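Local coordinates for protein angel homolog 2 (Homo sapiens, PDB 6RW0) that acts as a 2',3'-cyclic phosphatase within the CCR4 family of deadenylases and probably binds the 3' untranslated regions of mRNA, at residues Phe158-Ile163 with Leu210-Ala215; His195-Tyr198 with Asp204-Leu207; Lys206-Ala211 with Pro284-Ser289; Pro244-Ile249 with Leu336-Ser341; Pro280-Asn285 with Gln290-Glu295. All coordinates share one frame; numbering follows the deposited sequence. Where two conformers were deposited one is given.

Contact 1 (Phe158-Ile163 with Leu210-Ala215); sequences FFRPDI and LAMLLA
A Met-aromatic contact between Met212 and Phe158 joins helix 203-220 of this DNase I-like fold to the loop that follows strand 148-157. The sulfur SD of Met212 lies 5.2 Å from the centroid of the Phe158 ring, about 67° off the ring normal, an oblique approach rather than a stack. The two side chains run past each other in opposite directions. Near the helix, Met212 CB reaches Phe158 CD1 at 3.8 Å. At the far end, a bend about the SD bond (chi3 82°) brings the methyl CE to 3.7 Å from Phe158 CA, so the methionine covers backbone as well as ring. Phe158 CZ meets Leu213 CB more loosely, at 4.3 Å, and the ring also rests on Thr194 of strand 189-195. The helix thus closes over an aromatic residue already seated against the sheet. Beyond it, a type I turn from Arg160 to Ile163 carries a side-on salt bridge lying in the guanidinium plane. Arg160 NE bonds Asp162 OD1 at 2.8 Å, and Arg160 NH2 bonds Asp162 OD2 at the same length, both oxygens using their syn lone pairs, while Ile163 CD1 sits above one face of the guanidinium.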
# COMPACT_ATOMS: atom_id res chain seq x y z
N PHE A 158 7.65 1.99 12.08
CA PHE A 158 8.86 2.48 11.44
C PHE A 158 9.60 3.50 12.30
O PHE A 158 10.78 3.77 12.04
CB PHE A 158 8.58 3.07 10.05
CG PHE A 158 7.91 2.11 9.09
CD1 PHE A 158 8.31 0.78 9.00
CD2 PHE A 158 6.91 2.54 8.25
CE1 PHE A 158 7.69 -0.09 8.10
CE2 PHE A 158 6.31 1.69 7.36
CZ PHE A 158 6.69 0.36 7.29
N PHE A 159 8.95 4.02 13.32
CA PHE A 159 9.60 4.98 14.23
C PHE A 159 10.54 4.22 15.17
O PHE A 159 10.08 3.35 15.87
CB PHE A 159 8.57 5.73 15.07
CG PHE A 159 9.20 6.67 16.06
CD1 PHE A 159 9.88 7.78 15.63
CD2 PHE A 159 9.16 6.40 17.41
CE1 PHE A 159 10.49 8.63 16.53
CE2 PHE A 159 9.76 7.26 18.31
CZ PHE A 159 10.44 8.36 17.86
N ARG A 160 11.83 4.55 15.17
CA ARG A 160 12.78 3.96 16.13
C ARG A 160 13.38 5.12 16.94
O ARG A 160 14.14 5.85 16.40
CB ARG A 160 13.87 3.18 15.39
CG ARG A 160 13.42 1.82 14.89
CD ARG A 160 13.31 0.80 15.99
NE ARG A 160 14.60 0.53 16.61
CZ ARG A 160 15.38 -0.50 16.31
NH1 ARG A 160 14.99 -1.41 15.44
NH2 ARG A 160 16.59 -0.59 16.83
N PRO A 161 13.13 5.23 18.24
CA PRO A 161 13.67 6.35 18.99
C PRO A 161 15.20 6.27 19.09
O PRO A 161 15.76 7.26 19.34
CB PRO A 161 12.99 6.26 20.35
CG PRO A 161 12.57 4.84 20.49
CD PRO A 161 12.40 4.30 19.08
N ASP A 162 15.78 5.09 18.93
CA ASP A 162 17.22 4.89 19.05
C ASP A 162 17.98 5.09 17.74
O ASP A 162 19.20 4.93 17.73
CB ASP A 162 17.50 3.48 19.61
CG ASP A 162 16.87 2.36 18.78
OD1 ASP A 162 15.75 2.53 18.24
OD2 ASP A 162 17.48 1.27 18.68
N ILE A 163 17.29 5.45 16.66
CA ILE A 163 17.89 5.59 15.33
C ILE A 163 17.41 6.92 14.76
O ILE A 163 16.24 7.04 14.38
CB ILE A 163 17.52 4.42 14.41
CG1 ILE A 163 18.03 3.12 15.04
CG2 ILE A 163 18.07 4.63 13.02
CD1 ILE A 163 17.53 1.89 14.36
N LEU A 210 10.47 0.68 3.83
CA LEU A 210 10.17 -0.48 3.00
C LEU A 210 10.98 -1.70 3.44
O LEU A 210 10.43 -2.81 3.54
CB LEU A 210 10.46 -0.14 1.54
CG LEU A 210 10.29 -1.29 0.55
CD1 LEU A 210 8.84 -1.75 0.52
CD2 LEU A 210 10.76 -0.90 -0.83
N ALA A 211 12.27 -1.52 3.72
CA ALA A 211 13.09 -2.64 4.17
C ALA A 211 12.54 -3.25 5.45
O ALA A 211 12.57 -4.47 5.64
CB ALA A 211 14.53 -2.18 4.37
N MET A 212 12.04 -2.40 6.36
CA MET A 212 11.46 -2.90 7.60
C MET A 212 10.21 -3.73 7.33
O MET A 212 10.02 -4.79 7.95
CB MET A 212 11.17 -1.73 8.53
CG MET A 212 12.43 -1.08 9.06
SD MET A 212 12.16 0.54 9.82
CE MET A 212 11.66 0.06 11.38
N LEU A 213 9.35 -3.29 6.42
CA LEU A 213 8.19 -4.09 6.06
C LEU A 213 8.62 -5.41 5.41
O LEU A 213 8.11 -6.48 5.75
CB LEU A 213 7.28 -3.33 5.10
CG LEU A 213 5.96 -4.02 4.78
CD1 LEU A 213 5.07 -4.08 6.01
CD2 LEU A 213 5.27 -3.31 3.64
N LEU A 214 9.57 -5.34 4.47
CA LEU A 214 10.04 -6.55 3.81
C LEU A 214 10.66 -7.53 4.79
O LEU A 214 10.48 -8.75 4.66
CB LEU A 214 11.02 -6.21 2.69
CG LEU A 214 10.44 -5.45 1.50
CD1 LEU A 214 11.55 -5.08 0.53
CD2 LEU A 214 9.34 -6.22 0.77
N ALA A 215 11.40 -7.03 5.79
CA ALA A 215 11.97 -7.93 6.80
C ALA A 215 10.88 -8.61 7.61
O ALA A 215 10.97 -9.80 7.91
CB ALA A 215 12.91 -7.15 7.71

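Contact 2 (His195-Tyr198 with Asp204-Leu207); sequences HLLY and DIKL
Lys206 and Leu197 carry most of this contact, with Leu196 adding a smaller share. From the helix, the lysine chain passes alongside the carbonyl of Leu197 before turning at its last torsion (chi4 72°), a bend that lets the ammonium reach two successive carbonyls. Lys206 NZ bonds Leu197 O at 2.9 Å, approaching 22° from the carbonyl plane. Its bond to Tyr198 O is 3.0 Å long and comes from well above that carbonyl plane. Gln267 OE1 is a third partner of the same nitrogen, so the buried ammonium has three oxygen partners, two of them backbone carbonyls of the loop. The apolar half of the contact belongs to Leu197, whose CD2 lies 3.7 Å from Ile205 CG2. Leu196 CD1 packs at 4.0 Å against Lys206 O, on the helix backbone. Nearby, Tyr198 places its side chain about 7 Å from the bound magnesium ion, which puts this loop near the metal. Strand 189-195 leads through this loop into helix 203-220, and the chain returns in strand 231-236, parallel to the first: a beta-alpha-beta crossover whose first connection is tied here to the opening turns of its helix.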
# COMPACT_ATOMS: atom_id res chain seq x y z
N HIS A 195 1.67 2.31 4.63
CA HIS A 195 1.53 3.66 4.08
C HIS A 195 2.88 4.32 4.38
O HIS A 195 3.16 4.66 5.54
CB HIS A 195 0.36 4.38 4.72
CG HIS A 195 0.03 5.69 4.07
ND1 HIS A 195 -1.01 6.48 4.50
CD2 HIS A 195 0.61 6.34 3.04
CE1 HIS A 195 -1.06 7.58 3.76
NE2 HIS A 195 -0.10 7.51 2.85
N LEU A 196 3.73 4.43 3.36
CA LEU A 196 5.06 4.97 3.56
C LEU A 196 5.04 6.50 3.66
O LEU A 196 4.11 7.17 3.20
CB LEU A 196 6.00 4.57 2.41
CG LEU A 196 6.22 3.08 2.19
CD1 LEU A 196 7.31 2.87 1.14
CD2 LEU A 196 6.58 2.36 3.49
N LEU A 197 6.09 7.04 4.26
CA LEU A 197 6.29 8.48 4.39
C LEU A 197 6.01 9.22 3.09
O LEU A 197 6.51 8.85 2.03
CB LEU A 197 7.76 8.72 4.77
CG LEU A 197 8.18 10.17 4.93
CD1 LEU A 197 7.41 10.79 6.08
CD2 LEU A 197 9.66 10.26 5.17
N TYR A 198 5.26 10.32 3.16
CA TYR A 198 4.97 11.12 1.95
C TYR A 198 6.20 11.92 1.52
O TYR A 198 6.50 11.82 0.35
CB TYR A 198 3.80 12.07 2.21
CG TYR A 198 3.71 13.13 1.14
CD1 TYR A 198 3.31 12.80 -0.13
CD2 TYR A 198 4.11 14.42 1.38
CE1 TYR A 198 3.29 13.74 -1.15
CE2 TYR A 198 4.09 15.37 0.38
CZ TYR A 198 3.68 15.03 -0.89
OH TYR A 198 3.68 15.97 -1.87
N ASP A 204 15.67 8.17 1.63
CA ASP A 204 16.44 7.37 2.61
C ASP A 204 15.47 6.80 3.64
O ASP A 204 15.53 5.63 3.90
CB ASP A 204 17.52 8.23 3.27
CG ASP A 204 17.07 9.54 3.88
OD1 ASP A 204 16.09 10.10 3.44
OD2 ASP A 204 17.73 9.97 4.79
N ILE A 205 14.56 7.60 4.16
CA ILE A 205 13.56 7.08 5.09
C ILE A 205 12.62 6.11 4.38
O ILE A 205 12.32 5.03 4.91
CB ILE A 205 12.80 8.22 5.80
CG1 ILE A 205 13.77 9.10 6.57
CG2 ILE A 205 11.74 7.60 6.71
CD1 ILE A 205 13.10 10.27 7.21
N LYS A 206 12.15 6.46 3.18
CA LYS A 206 11.23 5.58 2.47
C LYS A 206 11.81 4.19 2.25
O LYS A 206 11.12 3.19 2.46
CB LYS A 206 10.88 6.17 1.10
CG LYS A 206 9.80 7.18 1.06
CD LYS A 206 9.25 7.17 -0.37
CE LYS A 206 7.92 7.86 -0.47
NZ LYS A 206 8.02 9.31 -0.35
N LEU A 207 13.05 4.11 1.74
CA LEU A 207 13.66 2.80 1.48
C LEU A 207 13.86 2.02 2.77
O LEU A 207 13.72 0.80 2.79
CB LEU A 207 14.99 2.95 0.75
CG LEU A 207 14.83 3.20 -0.74
CD1 LEU A 207 16.16 3.61 -1.34
CD2 LEU A 207 14.27 2.00 -1.47

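Contact 3 (Lys206-Ala211 with Pro284-Ser289)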
# COMPACT_ATOMS: atom_id res chain seq x y z
N LYS A 206 12.15 6.46 3.18
CA LYS A 206 11.23 5.58 2.47
C LYS A 206 11.81 4.19 2.25
O LYS A 206 11.12 3.19 2.46
CB LYS A 206 10.88 6.17 1.10
CG LYS A 206 9.80 7.18 1.06
CD LYS A 206 9.25 7.17 -0.37
CE LYS A 206 7.92 7.86 -0.47
NZ LYS A 206 8.02 9.31 -0.35
N LEU A 207 13.05 4.11 1.74
CA LEU A 207 13.66 2.80 1.48
C LEU A 207 13.86 2.02 2.77
O LEU A 207 13.72 0.80 2.79
CB LEU A 207 14.99 2.95 0.75
CG LEU A 207 14.83 3.20 -0.74
CD1 LEU A 207 16.16 3.61 -1.34
CD2 LEU A 207 14.27 2.00 -1.47
N THR A 208 14.18 2.71 3.87
CA THR A 208 14.39 2.01 5.13
C THR A 208 13.06 1.50 5.68
O THR A 208 12.99 0.38 6.19
CB THR A 208 15.10 2.93 6.13
OG1 THR A 208 16.33 3.41 5.56
CG2 THR A 208 15.47 2.19 7.40
N GLN A 209 12.00 2.31 5.59
CA GLN A 209 10.67 1.84 5.96
C GLN A 209 10.27 0.62 5.15
O GLN A 209 9.79 -0.38 5.68
CB GLN A 209 9.65 2.97 5.79
CG GLN A 209 9.86 4.13 6.75
CD GLN A 209 8.76 5.18 6.68
OE1 GLN A 209 8.01 5.25 5.71
NE2 GLN A 209 8.68 6.01 7.72
N LEU A 210 10.47 0.68 3.83
CA LEU A 210 10.17 -0.48 3.00
C LEU A 210 10.98 -1.70 3.44
O LEU A 210 10.43 -2.81 3.54
CB LEU A 210 10.46 -0.14 1.54
CG LEU A 210 10.29 -1.29 0.55
CD1 LEU A 210 8.84 -1.75 0.52
CD2 LEU A 210 10.76 -0.90 -0.83
N ALA A 211 12.27 -1.52 3.72
CA ALA A 211 13.09 -2.64 4.17
C ALA A 211 12.54 -3.25 5.45
O ALA A 211 12.57 -4.47 5.64
CB ALA A 211 14.53 -2.18 4.37
N PRO A 284 23.72 -0.12 11.35
CA PRO A 284 23.69 -1.49 11.82
C PRO A 284 22.76 -1.76 13.01
O PRO A 284 22.30 -2.85 13.11
CB PRO A 284 25.12 -1.82 12.27
CG PRO A 284 25.95 -0.62 11.97
CD PRO A 284 25.07 0.44 11.36
N ASN A 285 22.42 -0.76 13.82
CA ASN A 285 21.52 -0.97 14.99
C ASN A 285 20.06 -1.19 14.57
O ASN A 285 19.29 -1.48 15.43
CB ASN A 285 21.73 0.05 16.12
CG ASN A 285 21.37 1.47 15.78
OD1 ASN A 285 21.58 1.89 14.67
ND2 ASN A 285 20.88 2.19 16.76
N LEU A 286 19.67 -0.99 13.31
CA LEU A 286 18.34 -1.38 12.81
C LEU A 286 18.21 -2.91 12.86
O LEU A 286 17.13 -3.38 13.08
CB LEU A 286 18.12 -0.85 11.39
CG LEU A 286 16.71 -1.09 10.87
CD1 LEU A 286 15.68 -0.56 11.84
CD2 LEU A 286 16.51 -0.48 9.50
N GLY A 287 19.28 -3.65 12.60
CA GLY A 287 19.23 -5.12 12.62
C GLY A 287 18.59 -5.72 11.38
O GLY A 287 17.93 -6.70 11.50
N ILE A 288 18.73 -5.03 10.26
CA ILE A 288 18.21 -5.51 8.97
C ILE A 288 19.37 -5.52 7.97
O ILE A 288 20.03 -4.52 7.83
CB ILE A 288 17.00 -4.69 8.50
CG1 ILE A 288 15.83 -4.88 9.47
CG2 ILE A 288 16.62 -5.06 7.08
CD1 ILE A 288 14.63 -4.01 9.16
N SER A 289 19.59 -6.62 7.27
CA SER A 289 20.70 -6.77 6.32
C SER A 289 20.38 -6.04 5.02
O SER A 289 19.24 -5.70 4.79
CB SER A 289 20.96 -8.22 6.04
OG SER A 289 19.99 -8.74 5.15
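Ala211, whose N bonds Leu207 O at 2.9 Å within helix 203-220, points its CB toward Ile288 of the loop opposite. No hydrogen bond passes between the two segments; what joins them is apolar and sparse. Ala211 CB stands 4.5 Å from Ile288 CG2, while Ile288 CD1 reaches past it to 4.1 Å from Ala211 O. One turn earlier, Thr208 CG2 meets Leu286 CD2 at 3.6 Å, the two side chains passing in opposite directions. Thr208 splits its roles cleanly. Its methyl stands opposite the backbone N (OG1 at chi1 -55°) and supplies the surface, whereas OG1 folds back onto the helix and bonds Asp204 O. On the loop side, a short 3-10 turn delivers Leu286, with the Gly287 N to Pro284 O bond measuring 3.2 Å. Gly287 follows with a positive phi of 77°, which favours glycine, and the chain swings so that Ile288 faces the helix again. Leu286 and Ile288 both continue onto Met212, and Ile288 onto Ala215, which extends the apolar strip along the helix. The loop running from strand 253-255 to strand 329-331 is in this way laid along one flank of helix 203-220, while Leu210 packs against helix 244-251.

Contact 4 (Pro244-Ile249 with Leu336-Ser341)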
# COMPACT_ATOMS: atom_id res chain seq x y z
N PRO A 244 13.05 4.30 -8.61
CA PRO A 244 13.97 3.33 -7.98
C PRO A 244 13.31 2.46 -6.93
O PRO A 244 13.58 1.26 -6.86
CB PRO A 244 15.07 4.24 -7.41
CG PRO A 244 15.10 5.41 -8.36
CD PRO A 244 13.64 5.65 -8.71
N LEU A 245 12.46 3.03 -6.08
CA LEU A 245 11.80 2.22 -5.06
C LEU A 245 10.89 1.17 -5.69
O LEU A 245 10.90 0.00 -5.28
CB LEU A 245 11.07 3.15 -4.10
CG LEU A 245 10.44 2.44 -2.90
CD1 LEU A 245 10.44 3.32 -1.65
CD2 LEU A 245 9.00 1.96 -3.18
N TYR A 246 10.10 1.56 -6.70
CA TYR A 246 9.25 0.60 -7.39
C TYR A 246 10.09 -0.50 -8.04
O TYR A 246 9.76 -1.68 -7.93
CB TYR A 246 8.45 1.33 -8.47
CG TYR A 246 7.58 0.39 -9.29
CD1 TYR A 246 6.30 0.07 -8.88
CD2 TYR A 246 8.07 -0.19 -10.45
CE1 TYR A 246 5.51 -0.79 -9.62
CE2 TYR A 246 7.29 -1.05 -11.20
CZ TYR A 246 6.01 -1.35 -10.77
OH TYR A 246 5.22 -2.21 -11.50
N SER A 247 11.16 -0.11 -8.73
CA SER A 247 12.00 -1.09 -9.41
C SER A 247 12.60 -2.08 -8.42
O SER A 247 12.73 -3.27 -8.72
CB SER A 247 13.09 -0.37 -10.19
OG SER A 247 12.52 0.48 -11.17
N PHE A 248 12.99 -1.59 -7.24
CA PHE A 248 13.52 -2.49 -6.21
C PHE A 248 12.49 -3.55 -5.85
O PHE A 248 12.81 -4.74 -5.76
CB PHE A 248 13.95 -1.67 -4.98
CG PHE A 248 14.32 -2.53 -3.80
CD1 PHE A 248 15.27 -3.52 -3.94
CD2 PHE A 248 13.71 -2.36 -2.57
CE1 PHE A 248 15.61 -4.34 -2.88
CE2 PHE A 248 14.06 -3.18 -1.50
CZ PHE A 248 15.00 -4.16 -1.66
N ILE A 249 11.24 -3.15 -5.62
CA ILE A 249 10.21 -4.13 -5.28
C ILE A 249 10.08 -5.16 -6.39
O ILE A 249 10.06 -6.37 -6.14
CB ILE A 249 8.87 -3.43 -4.99
CG1 ILE A 249 9.00 -2.54 -3.76
CG2 ILE A 249 7.75 -4.47 -4.78
CD1 ILE A 249 7.80 -1.66 -3.48
N LEU A 336 7.98 -10.78 -6.80
CA LEU A 336 6.74 -10.02 -6.74
C LEU A 336 6.39 -9.39 -8.08
O LEU A 336 7.25 -8.81 -8.75
CB LEU A 336 6.86 -8.89 -5.72
CG LEU A 336 7.17 -9.36 -4.31
CD1 LEU A 336 7.47 -8.18 -3.39
CD2 LEU A 336 6.01 -10.18 -3.76
N SER A 337 5.12 -9.50 -8.44
CA SER A 337 4.55 -8.82 -9.59
C SER A 337 3.57 -7.77 -9.09
O SER A 337 3.09 -7.83 -7.96
CB SER A 337 3.81 -9.81 -10.48
OG SER A 337 4.71 -10.70 -11.12
N SER A 338 3.27 -6.82 -9.96
CA SER A 338 2.27 -5.80 -9.68
C SER A 338 0.98 -6.18 -10.39
O SER A 338 0.99 -6.58 -11.55
CB SER A 338 2.74 -4.43 -10.19
OG SER A 338 1.70 -3.47 -10.13
N VAL A 339 -0.15 -6.03 -9.69
CA VAL A 339 -1.44 -6.31 -10.31
C VAL A 339 -1.64 -5.44 -11.54
O VAL A 339 -2.07 -5.92 -12.60
CB VAL A 339 -2.59 -6.13 -9.30
CG1 VAL A 339 -3.95 -6.04 -10.02
CG2 VAL A 339 -2.58 -7.27 -8.30
N TYR A 340 -1.36 -4.15 -11.42
CA TYR A 340 -1.56 -3.19 -12.49
C TYR A 340 -0.29 -2.95 -13.29
O TYR A 340 0.82 -3.06 -12.77
CB TYR A 340 -2.09 -1.89 -11.90
CG TYR A 340 -3.47 -2.04 -11.31
CD1 TYR A 340 -4.59 -1.95 -12.11
CD2 TYR A 340 -3.65 -2.32 -9.97
CE1 TYR A 340 -5.86 -2.08 -11.58
CE2 TYR A 340 -4.92 -2.47 -9.43
CZ TYR A 340 -6.02 -2.35 -10.24
OH TYR A 340 -7.27 -2.48 -9.68
N SER A 341 -0.47 -2.65 -14.58
CA SER A 341 0.64 -2.42 -15.49
C SER A 341 0.98 -0.94 -15.67
O SER A 341 2.01 -0.63 -16.29
CB SER A 341 0.34 -3.06 -16.85
OG SER A 341 -0.72 -2.37 -17.48
O HOH W 1 10.41 -9.20 -6.96
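Ile249 CG2 and Leu336 CD1 meet at 4.0 Å, their side chains crossing obliquely, where helix 244-251 of this DNase I-like fold packs on short strand 336-338, which pairs antiparallel with strand 359-369. A water reinforces the same pair through the backbone. It accepts from Leu336 N at 2.9 Å and is hydrogen-bonded to Ile249 O at 3.0 Å, a carbonyl that is also bonded by His332 NE2. Three residues earlier on the helix, Tyr246 has CG opposite the backbone N (chi1 177°), which carries the ring across to the strand, where Tyr246 OH touches Ser338 CB at 3.6 Å. This touch is one of packing. The phenol oxygen has its hydrogen-bond partners elsewhere, in His342 NE2 and Lys250 NZ, and the ring is met by His342, nearly perpendicular to it, and obliquely by Tyr365, so that the tyrosine is positioned by surroundings larger than the contact itself. Ile249 also touches Phe367 of strand 359-369, the strand whose Tyr368 pairs with Ser337 next to Leu336. At the end of strand 336-338, Ser338 turns its hydroxyl along the chain instead of toward the helix. Ser338 OG donates to Tyr340 O at 2.8 Å, in the carbonyl plane on a lone pair, with a C=O...O angle of 134°.

Contact 5 (Pro280-Asn285 with Gln290-Glu295)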
# COMPACT_ATOMS: atom_id res chain seq x y z
N PRO A 280 25.96 1.88 3.97
CA PRO A 280 24.58 1.47 3.73
C PRO A 280 23.60 2.61 4.02
O PRO A 280 23.95 3.64 4.63
CB PRO A 280 24.38 0.33 4.74
CG PRO A 280 25.17 0.81 5.92
CD PRO A 280 26.42 1.44 5.31
N ILE A 281 22.35 2.39 3.61
CA ILE A 281 21.34 3.43 3.73
C ILE A 281 21.02 3.71 5.19
O ILE A 281 20.81 4.86 5.59
CB ILE A 281 20.08 3.03 2.94
CG1 ILE A 281 20.40 2.95 1.44
CG2 ILE A 281 18.94 4.01 3.21
CD1 ILE A 281 19.25 2.40 0.59
N TRP A 282 20.94 2.65 5.98
CA TRP A 282 20.51 2.70 7.40
C TRP A 282 21.60 2.09 8.28
O TRP A 282 22.39 1.32 7.78
CB TRP A 282 19.16 1.98 7.55
CG TRP A 282 19.19 0.52 7.19
CD1 TRP A 282 19.70 -0.50 7.93
CD2 TRP A 282 18.67 -0.06 6.00
NE1 TRP A 282 19.54 -1.68 7.26
CE2 TRP A 282 18.92 -1.45 6.08
CE3 TRP A 282 18.03 0.45 4.87
CZ2 TRP A 282 18.53 -2.32 5.07
CZ3 TRP A 282 17.65 -0.42 3.88
CH2 TRP A 282 17.91 -1.78 3.98
N PRO A 283 21.68 2.46 9.56
CA PRO A 283 22.75 1.96 10.40
C PRO A 283 22.63 0.50 10.86
O PRO A 283 21.58 -0.03 10.85
CB PRO A 283 22.74 2.92 11.59
CG PRO A 283 21.31 3.34 11.70
CD PRO A 283 20.86 3.45 10.26
N PRO A 284 23.72 -0.12 11.35
CA PRO A 284 23.69 -1.49 11.82
C PRO A 284 22.76 -1.76 13.01
O PRO A 284 22.30 -2.85 13.11
CB PRO A 284 25.12 -1.82 12.27
CG PRO A 284 25.95 -0.62 11.97
CD PRO A 284 25.07 0.44 11.36
N ASN A 285 22.42 -0.76 13.82
CA ASN A 285 21.52 -0.97 14.99
C ASN A 285 20.06 -1.19 14.57
O ASN A 285 19.29 -1.48 15.43
CB ASN A 285 21.73 0.05 16.12
CG ASN A 285 21.37 1.47 15.78
OD1 ASN A 285 21.58 1.89 14.67
ND2 ASN A 285 20.88 2.19 16.76
N GLN A 290 21.34 -6.00 4.10
CA GLN A 290 21.15 -5.43 2.74
C GLN A 290 20.23 -6.32 1.88
O GLN A 290 19.94 -5.91 0.80
CB GLN A 290 22.48 -5.21 2.03
CG GLN A 290 23.37 -4.21 2.73
CD GLN A 290 22.75 -2.84 2.73
OE1 GLN A 290 22.03 -2.51 3.64
NE2 GLN A 290 23.01 -2.05 1.70
N ASN A 291 19.92 -7.55 2.28
CA ASN A 291 18.91 -8.41 1.63
C ASN A 291 17.53 -8.20 2.29
O ASN A 291 16.68 -9.00 2.01
CB ASN A 291 19.35 -9.87 1.66
CG ASN A 291 20.61 -10.11 0.87
OD1 ASN A 291 20.96 -9.35 0.00
ND2 ASN A 291 21.29 -11.19 1.19
N CYS A 292 17.38 -7.21 3.18
CA CYS A 292 16.08 -6.87 3.78
C CYS A 292 15.53 -8.01 4.63
O CYS A 292 14.32 -8.27 4.64
CB CYS A 292 15.06 -6.38 2.75
SG CYS A 292 15.57 -4.85 1.95
N VAL A 293 16.41 -8.70 5.35
CA VAL A 293 15.99 -9.69 6.34
C VAL A 293 16.53 -9.29 7.70
O VAL A 293 17.57 -8.64 7.83
CB VAL A 293 16.42 -11.13 5.99
CG1 VAL A 293 15.85 -11.52 4.64
CG2 VAL A 293 17.92 -11.27 6.00
N TYR A 294 15.80 -9.68 8.75
CA TYR A 294 16.32 -9.46 10.08
C TYR A 294 17.63 -10.22 10.27
O TYR A 294 17.79 -11.34 9.76
CB TYR A 294 15.31 -9.95 11.11
CG TYR A 294 14.05 -9.14 11.23
CD1 TYR A 294 14.10 -7.77 11.40
CD2 TYR A 294 12.80 -9.74 11.19
CE1 TYR A 294 12.95 -7.02 11.53
CE2 TYR A 294 11.64 -9.00 11.33
CZ TYR A 294 11.73 -7.64 11.49
OH TYR A 294 10.60 -6.85 11.62
N GLU A 295 18.54 -9.64 11.03
CA GLU A 295 19.82 -10.26 11.35
C GLU A 295 20.15 -10.04 12.82
O GLU A 295 19.71 -9.07 13.45
CB GLU A 295 20.94 -9.74 10.42
CG GLU A 295 21.23 -8.27 10.59
CD GLU A 295 22.24 -7.73 9.60
OE1 GLU A 295 22.78 -8.51 8.79
OE2 GLU A 295 22.49 -6.50 9.64
O HOH W 2 21.09 -0.22 3.22
O HOH W 3 22.88 -5.48 12.23
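The indole of Trp282 and the amide of Gln290 are the flat groups here, their planes turned 58° against each other. Above the indole plane, out toward its rim, lie Gln290 OE1 and a water oxygen. The oxygen OE1 comes to 3.8 Å from Trp282 CZ2, and the two side chains pass in opposite directions. Trp282 CH2 approaches Cys292 SG obliquely and more loosely, at 4.4 Å. The tryptophan takes a chi1 of 62°, with CG between its backbone N and carbonyl carbon, and from there the indole reaches both Gln290 and helix 203-220; its NE1 hydrogen-bonds to Ile288 O. Gln290 bends at its second torsion (chi2 -64°) so that the amide folds back over Pro280 as well, where OE1 is 3.8 Å from Pro280 CB. Pro280 itself follows a cis peptide bond. The water above the indole accepts from Ile281 N at 2.9 Å and lies a short 2.5 Å from Gln290 OE1, while Gln290 NE2 keeps a weak bond to Tyr256 OH. A second water spans the other end of the loop, donating to Pro284 O at 2.8 Å and to Glu295 OE2 at the same distance. No direct hydrogen bond joins the two segments; the two waters bridge them. This part of the loop lies in the long connection between strand 253-255 and strand 329-331, resting on helix 203-220 through Trp282 against Thr208 and Ala211, and on strand 329-331 through Ile281, Trp282 and Gln290 against Leu330.

In the fold
Helix 203-220 is the common member: contacts 2, 3 and 1 use overlapping parts of it, in that order along the chain, and contacts 4 and 5 pack on its sides. Contact 3 has its centre only about 5 Å from those of contacts 1 and 5, and Asn285 O receives a weak hydrogen bond from Arg160 NH2 at 3.2 Å. Contact 5 reaches the helix where Trp282 CH2 lies 3.4 Å from Ala211 CB. Contact 4 is more remote, about 20 Å from contact 1 between centres, yet Leu210 CD2 packs on Phe248 CD2 at 3.7 Å. Contact 2 brings the Tyr198 side chain to about 7 Å from the magnesium ion, while contacts 1, 3 and 5 pack around the helix.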